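Local coordinates for invasion protein InvA (Salmonella enterica, PDB 2X49), which belongs to the type III secretion export apparatus in the inner membrane and takes part in invasion of intestinal epithelial cells, at residues R139-Y144 against R183-R188. Sequence-based numbering, arbitrary orientation.
Sequences RNVNEY and RLLSER
Val141, whose two methyls reach Leu185 and Ser186, turns its carbonyl oxygen the other way, onto one face of the Tyr144 ring: Val141 O sits 3.8 Å above the ring plane, over its centre. The same oxygen takes the backbone N-H of Tyr144, and the ring's hydroxyl at the far edge bonds Leu137 O, in the last turn of helix 125-139, which pins the ring's outer end. Phe35, Leu43 and Pro44 also touch the Tyr144 side chain.

The two methyls divide the work. CG2, anti to the backbone N, packs on Leu185, with Val141 CG2 3.8 Å from Leu185 CD1 and 3.9 Å from Leu185 CB; the two side chains cross at about a right angle. CG1, held between the backbone N and the carbonyl carbon (chi1 60°), meets Ser186 instead, with Val141 CG1 3.9 Å from Ser186 CB. Backbones come nearest beside this, where Arg139 CA lies 3.8 Å from Ser186 O.

What meets here are two helix ends in the C-terminal domain of InvA: helix 125-139 has just run out at Asn140, and helix 174-185 closes in a Schellman motif. Arg188, with positive phi, is its C' residue: Arg188 N bonds Leu185 O at 2.9 Å, and Val189 N reaches back to Leu184 O. Ser186 OG turns back onto its own helix, donating to Arg183 O at 3.1 Å from above the carbonyl plane, with a C=O...O angle of 108°.

Beyond the apolar patch, Arg139 NH1 and Arg188 NH1 stand 6.1 Å apart. Both bind Asp312: Arg139 forms a salt bridge with its carboxylate, while Arg188 hydrogen-bonds the Asp312 backbone oxygen and forms a salt bridge with Glu314; the two carboxylates probably offset the like charges.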
loop_
_atom_site.group_PDB
_atom_site.type_symbol
_atom_site.label_atom_id
_atom_site.label_comp_id
_atom_site.label_asym_id
_atom_site.label_seq_id
_atom_site.Cartn_x
_atom_site.Cartn_y
_atom_site.Cartn_z
ATOM N N ARG A 139 -0.896 5.772 0.881
ATOM C CA ARG A 139 -1.793 5.895 2.041
ATOM C C ARG A 139 -2.273 7.339 2.238
ATOM O O ARG A 139 -3.378 7.619 2.732
ATOM C CB ARG A 139 -1.095 5.381 3.311
ATOM C CG ARG A 139 -1.815 5.483 4.599
ATOM C CD ARG A 139 -1.084 4.596 5.609
ATOM N NE ARG A 139 0.091 5.192 6.249
ATOM C CZ ARG A 139 1.314 4.666 6.241
ATOM N NH1 ARG A 139 1.563 3.535 5.604
ATOM N NH2 ARG A 139 2.304 5.282 6.874
ATOM N N ASN A 140 -1.397 8.243 1.843
ATOM C CA ASN A 140 -1.534 9.687 2.113
ATOM C C ASN A 140 -1.996 10.413 0.842
ATOM O O ASN A 140 -1.849 11.616 0.671
ATOM C CB ASN A 140 -0.234 10.282 2.673
ATOM C CG ASN A 140 -0.057 10.011 4.124
ATOM O OD1 ASN A 140 -0.660 10.668 4.983
ATOM N ND2 ASN A 140 0.847 9.095 4.443
ATOM N N VAL A 141 -2.628 9.634 -0.010
ATOM C CA VAL A 141 -3.066 10.105 -1.336
ATOM C C VAL A 141 -3.904 11.405 -1.296
ATOM O O VAL A 141 -3.778 12.264 -2.180
ATOM C CB VAL A 141 -3.838 9.009 -2.116
ATOM C CG1 VAL A 141 -5.068 8.558 -1.385
ATOM C CG2 VAL A 141 -4.196 9.538 -3.509
ATOM N N ASN A 142 -4.694 11.558 -0.253
ATOM C CA ASN A 142 -5.600 12.715 -0.175
ATOM C C ASN A 142 -4.848 14.055 -0.052
ATOM O O ASN A 142 -5.412 15.136 -0.210
ATOM C CB ASN A 142 -6.658 12.559 0.941
ATOM C CG ASN A 142 -7.721 11.480 0.634
ATOM O OD1 ASN A 142 -7.297 10.336 0.108
ATOM N ND2 ASN A 142 -8.907 11.663 0.950
ATOM N N GLU A 143 -3.554 13.951 0.241
ATOM C CA GLU A 143 -2.708 15.144 0.429
ATOM C C GLU A 143 -2.360 15.805 -0.875
ATOM O O GLU A 143 -2.064 17.012 -0.882
ATOM C CB GLU A 143 -1.409 14.848 1.235
ATOM C CG GLU A 143 -1.652 14.419 2.696
ATOM C CD GLU A 143 -2.099 15.558 3.608
ATOM O OE1 GLU A 143 -2.013 16.751 3.217
ATOM O OE2 GLU A 143 -2.514 15.244 4.748
ATOM N N TYR A 144 -2.420 15.036 -1.955
ATOM C CA TYR A 144 -1.942 15.492 -3.309
ATOM C C TYR A 144 -2.809 15.113 -4.508
ATOM O O TYR A 144 -2.454 15.306 -5.662
ATOM C CB TYR A 144 -0.459 15.063 -3.557
ATOM C CG TYR A 144 -0.261 13.597 -3.524
ATOM C CD1 TYR A 144 -0.568 12.805 -4.628
ATOM C CD2 TYR A 144 0.104 12.954 -2.358
ATOM C CE1 TYR A 144 -0.482 11.444 -4.578
ATOM C CE2 TYR A 144 0.229 11.624 -2.296
ATOM C CZ TYR A 144 -0.083 10.842 -3.388
ATOM O OH TYR A 144 -0.056 9.481 -3.338
ATOM N N ARG A 183 -10.036 6.210 -2.631
ATOM C CA ARG A 183 -10.218 5.048 -1.766
ATOM C C ARG A 183 -9.485 3.832 -2.285
ATOM O O ARG A 183 -8.970 3.025 -1.523
ATOM C CB ARG A 183 -11.690 4.820 -1.422
ATOM C CG ARG A 183 -12.246 5.901 -0.477
ATOM C CD ARG A 183 -13.780 5.850 -0.310
ATOM N NE ARG A 183 -14.264 6.943 0.574
ATOM C CZ ARG A 183 -14.133 6.927 1.891
ATOM N NH1 ARG A 183 -13.613 5.879 2.484
ATOM N NH2 ARG A 183 -14.545 7.947 2.630
ATOM N N LEU A 184 -9.358 3.733 -3.599
ATOM C CA LEU A 184 -8.562 2.643 -4.239
ATOM C C LEU A 184 -7.067 2.869 -3.937
ATOM O O LEU A 184 -6.402 2.024 -3.357
ATOM C CB LEU A 184 -8.810 2.556 -5.739
ATOM C CG LEU A 184 -10.212 2.121 -6.113
ATOM C CD1 LEU A 184 -10.357 2.295 -7.631
ATOM C CD2 LEU A 184 -10.450 0.684 -5.614
ATOM N N LEU A 185 -6.604 4.079 -4.209
ATOM C CA LEU A 185 -5.178 4.411 -4.074
ATOM C C LEU A 185 -4.739 4.302 -2.654
ATOM O O LEU A 185 -3.623 3.889 -2.388
ATOM C CB LEU A 185 -4.896 5.816 -4.621
ATOM C CG LEU A 185 -5.009 6.002 -6.126
ATOM C CD1 LEU A 185 -5.248 7.468 -6.559
ATOM C CD2 LEU A 185 -3.752 5.475 -6.791
ATOM N N SER A 186 -5.636 4.642 -1.711
ATOM C CA SER A 186 -5.249 4.716 -0.286
ATOM C C SER A 186 -4.989 3.320 0.240
ATOM O O SER A 186 -4.399 3.167 1.320
ATOM C CB SER A 186 -6.299 5.434 0.614
ATOM O OG SER A 186 -7.469 4.654 0.707
ATOM N N GLU A 187 -5.463 2.345 -0.513
ATOM C CA GLU A 187 -5.285 0.903 -0.183
ATOM C C GLU A 187 -4.300 0.215 -1.156
ATOM O O GLU A 187 -4.233 -1.024 -1.305
ATOM C CB GLU A 187 -6.634 0.161 -0.116
ATOM C CG GLU A 187 -7.471 0.559 1.131
ATOM C CD GLU A 187 -8.599 -0.448 1.429
ATOM O OE1 GLU A 187 -9.804 -0.106 1.236
ATOM O OE2 GLU A 187 -8.323 -1.610 1.806
ATOM N N ARG A 188 -3.536 1.051 -1.819
ATOM C CA ARG A 188 -2.411 0.632 -2.682
ATOM C C ARG A 188 -2.842 -0.047 -3.987
ATOM O O ARG A 188 -2.160 -0.888 -4.587
ATOM C CB ARG A 188 -1.433 -0.235 -1.852
ATOM C CG ARG A 188 -0.291 0.594 -1.410
ATOM C CD ARG A 188 0.253 0.265 -0.015
ATOM N NE ARG A 188 0.898 -0.983 -0.099
ATOM C CZ ARG A 188 1.207 -1.771 0.914
ATOM N NH1 ARG A 188 0.846 -1.494 2.150
ATOM N NH2 ARG A 188 1.848 -2.889 0.642
#